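Local coordinates for activating signal cointegrator 1 complex subunit 2 (PDB 6YXQ), which binds polyubiquitin chains to recruit ASCC3 and ALKBH3 to sites of DNA damage, and helps rescue stalled ribosomes, at residues B[336-341]-B[348-353]; B[131-134]-B[138-141]. One frame throughout, in Å; residues are numbered along the deposited sequence.

Contact 1. Residues B[336-341]-B[348-353]; sequences LLPILE and QGFIEE
I339, which packs against F350 and I351 on the neighbouring helix, shares the carbonyl oxygen of L336 with L340. L340 N donates to L336 O at 3.1 Å, and I339 N adds a weak bond to the same oxygen. Here helix 306-340 is about to end, and it is kinked at P338, whose ring nitrogen can make no bond to the turn before; E341 is the first residue to leave helical angles.

What the kinked turn offers the other helix is the proline ring. P338 CB stands over one face of the F350 ring, 3.5 Å from the centroid and 15° off the normal, a clear CH-pi contact, while P338 CG reaches F350 CE1 on the rim at 4.0 Å. F350 puts its ring there with CG anti to its own carbonyl carbon (chi1 -63°), and the two side chains cross obliquely. At the root of the F350 side chain the isoleucines pack: I339 CG1 lies 3.9 Å from F350 CB, the two side chains pointing in opposed senses as they pass, and I339 CD1 ends 4.0 Å from I351 CG1, those two being roughly perpendicular.

The axes of the short segments 336-340 and 348-353 run nearly antiparallel, at 154°, and approach to 9.5 Å, as expected of a helical hairpin joined by the short loop 341-347. Helix 377-387 packs on the first of them, with L384 and A387 against I339 and L383 against L336. E352 is turned elsewhere, to a salt bridge with R395.

No hydrogen bond links the two segments, so the hairpin is joined here by hydrocarbon contact alone; its strength should come from dispersion and the exclusion of water, and includes the proline-on-phenyl CH-pi contact.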
loop_
_atom_site.group_PDB
_atom_site.type_symbol
_atom_site.label_atom_id
_atom_site.label_comp_id
_atom_site.label_asym_id
_atom_site.label_seq_id
_atom_site.Cartn_x
_atom_site.Cartn_y
_atom_site.Cartn_z
ATOM N N LEU B 336 22.330 -13.029 18.648
ATOM C CA LEU B 336 21.935 -14.408 18.896
ATOM C C LEU B 336 22.044 -15.235 17.627
ATOM O O LEU B 336 22.665 -16.302 17.627
ATOM C CB LEU B 336 20.516 -14.449 19.457
ATOM C CG LEU B 336 20.344 -13.813 20.832
ATOM C CD1 LEU B 336 18.901 -13.923 21.276
ATOM C CD2 LEU B 336 21.252 -14.495 21.817
ATOM N N LEU B 337 21.445 -14.749 16.538
ATOM C CA LEU B 337 21.538 -15.446 15.258
ATOM C C LEU B 337 22.979 -15.631 14.803
ATOM O O LEU B 337 23.325 -16.748 14.379
ATOM C CB LEU B 337 20.694 -14.703 14.218
ATOM C CG LEU B 337 20.889 -14.946 12.720
ATOM C CD1 LEU B 337 20.833 -16.418 12.359
ATOM C CD2 LEU B 337 19.831 -14.174 11.963
ATOM N N PRO B 338 23.861 -14.623 14.859
ATOM C CA PRO B 338 25.263 -14.861 14.464
ATOM C C PRO B 338 25.967 -15.919 15.291
ATOM O O PRO B 338 26.887 -16.573 14.787
ATOM C CB PRO B 338 25.918 -13.488 14.656
ATOM C CG PRO B 338 24.807 -12.527 14.539
ATOM C CD PRO B 338 23.618 -13.196 15.139
ATOM N N ILE B 339 25.569 -16.098 16.548
ATOM C CA ILE B 339 26.199 -17.099 17.404
ATOM C C ILE B 339 25.746 -18.503 17.016
ATOM O O ILE B 339 26.555 -19.436 16.941
ATOM C CB ILE B 339 25.883 -16.797 18.877
ATOM C CG1 ILE B 339 26.720 -15.628 19.382
ATOM C CG2 ILE B 339 26.117 -18.007 19.722
ATOM C CD1 ILE B 339 26.293 -15.150 20.745
ATOM N N LEU B 340 24.440 -18.675 16.781
ATOM C CA LEU B 340 23.898 -19.985 16.426
ATOM C C LEU B 340 24.500 -20.506 15.130
ATOM O O LEU B 340 24.949 -21.656 15.061
ATOM C CB LEU B 340 22.377 -19.903 16.315
ATOM C CG LEU B 340 21.606 -21.202 16.089
ATOM C CD1 LEU B 340 21.493 -21.973 17.394
ATOM C CD2 LEU B 340 20.233 -20.906 15.512
ATOM N N GLU B 341 24.502 -19.682 14.090
ATOM C CA GLU B 341 25.222 -19.993 12.868
ATOM C C GLU B 341 26.728 -19.834 13.093
ATOM O O GLU B 341 27.172 -19.268 14.098
ATOM C CB GLU B 341 24.765 -19.069 11.743
ATOM C CG GLU B 341 23.313 -19.237 11.337
ATOM C CD GLU B 341 22.887 -18.218 10.295
ATOM O OE1 GLU B 341 21.981 -18.530 9.493
ATOM O OE2 GLU B 341 23.456 -17.102 10.284
ATOM N N GLN B 348 33.003 -13.782 20.780
ATOM C CA GLN B 348 33.165 -12.906 21.936
ATOM C C GLN B 348 32.564 -11.528 21.679
ATOM O O GLN B 348 31.870 -10.971 22.537
ATOM C CB GLN B 348 34.642 -12.797 22.298
ATOM C CG GLN B 348 35.137 -13.969 23.100
ATOM C CD GLN B 348 34.292 -14.205 24.330
ATOM O OE1 GLN B 348 33.860 -15.330 24.594
ATOM N NE2 GLN B 348 34.047 -13.142 25.095
ATOM N N GLY B 349 32.814 -10.967 20.494
ATOM C CA GLY B 349 32.271 -9.656 20.181
ATOM C C GLY B 349 30.757 -9.633 20.193
ATOM O O GLY B 349 30.146 -8.683 20.688
ATOM N N PHE B 350 30.130 -10.682 19.647
ATOM C CA PHE B 350 28.676 -10.821 19.725
ATOM C C PHE B 350 28.209 -10.871 21.175
ATOM O O PHE B 350 27.271 -10.161 21.575
ATOM C CB PHE B 350 28.238 -12.090 18.993
ATOM C CG PHE B 350 28.546 -12.090 17.526
ATOM C CD1 PHE B 350 28.140 -11.043 16.718
ATOM C CD2 PHE B 350 29.229 -13.151 16.951
ATOM C CE1 PHE B 350 28.416 -11.050 15.362
ATOM C CE2 PHE B 350 29.507 -13.164 15.598
ATOM C CZ PHE B 350 29.102 -12.112 14.802
ATOM N N ILE B 351 28.855 -11.726 21.972
ATOM C CA ILE B 351 28.563 -11.830 23.398
ATOM C C ILE B 351 28.736 -10.477 24.078
ATOM O O ILE B 351 27.894 -10.049 24.885
ATOM C CB ILE B 351 29.464 -12.898 24.038
ATOM C CG1 ILE B 351 29.080 -14.288 23.529
ATOM C CG2 ILE B 351 29.386 -12.825 25.549
ATOM C CD1 ILE B 351 29.998 -15.394 24.005
ATOM N N GLU B 352 29.837 -9.788 23.772
ATOM C CA GLU B 352 30.094 -8.513 24.427
ATOM C C GLU B 352 29.049 -7.481 24.038
ATOM O O GLU B 352 28.651 -6.656 24.866
ATOM C CB GLU B 352 31.502 -8.010 24.099
ATOM C CG GLU B 352 32.641 -8.799 24.757
ATOM C CD GLU B 352 32.445 -9.032 26.248
ATOM O OE1 GLU B 352 31.916 -8.139 26.947
ATOM O OE2 GLU B 352 32.824 -10.124 26.725
ATOM N N GLU B 353 28.580 -7.517 22.789
ATOM C CA GLU B 353 27.550 -6.576 22.373
ATOM C C GLU B 353 26.260 -6.815 23.146
ATOM O O GLU B 353 25.623 -5.867 23.623
ATOM C CB GLU B 353 27.312 -6.675 20.869
ATOM C CG GLU B 353 26.193 -5.768 20.395
ATOM C CD GLU B 353 26.438 -5.187 19.022
ATOM O OE1 GLU B 353 26.008 -4.035 18.788
ATOM O OE2 GLU B 353 27.048 -5.883 18.180
#

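Contact 2. Residues B[131-134]-B[138-141]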
loop_
_atom_site.group_PDB
_atom_site.type_symbol
_atom_site.label_atom_id
_atom_site.label_comp_id
_atom_site.label_asym_id
_atom_site.label_seq_id
_atom_site.Cartn_x
_atom_site.Cartn_y
_atom_site.Cartn_z
ATOM N N PHE B 131 4.134 -3.167 -7.575
ATOM C CA PHE B 131 5.407 -3.099 -6.869
ATOM C C PHE B 131 6.193 -4.396 -7.008
ATOM O O PHE B 131 7.426 -4.360 -7.064
ATOM C CB PHE B 131 5.179 -2.714 -5.409
ATOM C CG PHE B 131 5.097 -1.237 -5.212
ATOM C CD1 PHE B 131 6.249 -0.464 -5.220
ATOM C CD2 PHE B 131 3.869 -0.603 -5.097
ATOM C CE1 PHE B 131 6.181 0.914 -5.075
ATOM C CE2 PHE B 131 3.792 0.780 -4.955
ATOM C CZ PHE B 131 4.950 1.539 -4.943
ATOM N N LEU B 132 5.508 -5.537 -7.106
ATOM C CA LEU B 132 6.198 -6.787 -7.420
ATOM C C LEU B 132 6.902 -6.700 -8.768
ATOM O O LEU B 132 8.068 -7.104 -8.908
ATOM C CB LEU B 132 5.207 -7.946 -7.424
ATOM C CG LEU B 132 5.736 -9.316 -7.002
ATOM C CD1 LEU B 132 4.568 -10.255 -6.905
ATOM C CD2 LEU B 132 6.778 -9.872 -7.955
ATOM N N ARG B 133 6.190 -6.211 -9.784
ATOM C CA ARG B 133 6.791 -6.109 -11.108
ATOM C C ARG B 133 8.050 -5.262 -11.072
ATOM O O ARG B 133 9.066 -5.620 -11.680
ATOM C CB ARG B 133 5.795 -5.535 -12.114
ATOM C CG ARG B 133 6.106 -5.957 -13.531
ATOM C CD ARG B 133 4.979 -5.650 -14.488
ATOM N NE ARG B 133 5.271 -6.194 -15.808
ATOM C CZ ARG B 133 4.579 -5.910 -16.903
ATOM N NH1 ARG B 133 3.544 -5.082 -16.838
ATOM N NH2 ARG B 133 4.921 -6.456 -18.061
HETATM N N MSE B 134 8.009 -4.147 -10.351
HETATM C CA MSE B 134 9.175 -3.264 -10.316
HETATM C C MSE B 134 10.304 -3.788 -9.432
HETATM O O MSE B 134 11.469 -3.465 -9.647
HETATM C CB MSE B 134 8.772 -1.874 -9.860
HETATM C CG MSE B 134 7.777 -1.203 -10.764
HETATM SE SE MSE B 134 7.509 0.649 -10.228
HETATM C CE MSE B 134 6.278 0.412 -8.769
ATOM N N LYS B 138 14.030 -9.762 -13.275
ATOM C CA LYS B 138 14.023 -10.868 -14.229
ATOM C C LYS B 138 12.572 -11.340 -14.387
ATOM O O LYS B 138 12.198 -12.386 -13.852
ATOM C CB LYS B 138 14.930 -12.011 -13.756
ATOM C CG LYS B 138 16.366 -11.609 -13.418
ATOM C CD LYS B 138 17.129 -11.205 -14.665
ATOM C CE LYS B 138 18.629 -11.039 -14.457
ATOM N NZ LYS B 138 19.407 -12.032 -15.253
ATOM N N GLU B 139 11.756 -10.559 -15.108
ATOM C CA GLU B 139 10.357 -10.939 -15.299
ATOM C C GLU B 139 10.248 -12.322 -15.933
ATOM O O GLU B 139 9.417 -13.136 -15.512
ATOM C CB GLU B 139 9.623 -9.892 -16.141
ATOM C CG GLU B 139 8.099 -10.044 -16.112
ATOM C CD GLU B 139 7.351 -8.759 -16.461
ATOM O OE1 GLU B 139 6.333 -8.838 -17.181
ATOM O OE2 GLU B 139 7.771 -7.675 -16.006
ATOM N N SER B 140 11.078 -12.602 -16.944
ATOM C CA SER B 140 11.330 -13.959 -17.429
ATOM C C SER B 140 12.474 -13.915 -18.441
ATOM O O SER B 140 13.060 -12.860 -18.702
ATOM C CB SER B 140 10.084 -14.606 -18.042
ATOM O OG SER B 140 9.610 -13.884 -19.162
ATOM N N LYS B 141 12.745 -15.083 -19.047
ATOM C CA LYS B 141 14.004 -15.330 -19.755
ATOM C C LYS B 141 14.306 -14.263 -20.802
ATOM O O LYS B 141 15.457 -13.833 -20.946
ATOM C CB LYS B 141 13.966 -16.714 -20.410
ATOM C CG LYS B 141 13.343 -17.807 -19.545
ATOM C CD LYS B 141 12.713 -18.904 -20.401
ATOM C CE LYS B 141 11.665 -19.697 -19.627
ATOM N NZ LYS B 141 10.401 -19.868 -20.406
HETATM O O HOH W 1 9.684 -6.785 -14.530
#
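R133 and E139 meet side-on, the guanidinium offering its NE and NH2 edge to both carboxylate oxygens. R133 NE points at E139 OE2 over 2.9 Å in a nearly straight bond (167°), with the oxygen close to the guanidinium plane. E139 OE1 accepts from R133 NH2 with its syn lone pair, also at 2.9 Å, though this bond is bent to 138°. The pair is not coplanar: guanidinium and carboxylate planes stand 54° apart, so the salt bridge is two-pronged yet twisted.

Both side chains come to it stretched out. With CG anti to the backbone N in each, R133 runs straight out to NE, and E139 extends back from the loop to meet it. A water lies 2.6 Å from E139 OE2 and 3.1 Å from R133 O and could link the two, though it has more acceptors nearby than protons.

Around the pair, R133 NH2 also bonds to L76 O and the guanidinium forms a cation-pi contact with F81, which together probably fix its rotation. F167 of the ASCC3 chain packs against both R133 and E139, placing the bridge at the subunit interface.

This is a bidentate, side-on arginine-carboxylate salt bridge, and it holds the loop after helix 114-135 to the last turn of that helix, within a largely helical chain bound by ASCC3.

How the contacts relate
Contacts 1 and 2 are separate in this helical chain: their centres lie 36 Å apart and their nearest atoms about 24 Å, so nothing touches between them. Along the sequence contact 2 closes before contact 1 opens. They differ in chemistry, since contact 2 is a charged salt bridge and contact 1 is wholly apolar, and in surroundings: ASCC3 packs on contact 2, whereas no other protein chain of the assembly reaches contact 1. Each joins a helix end to what follows it soon after in sequence, a loop in 138-141 and a helix in 348-353. No ligand lies at either; this is the N-terminal part of the protein, and the ubiquitin-binding CUE domain follows beyond it.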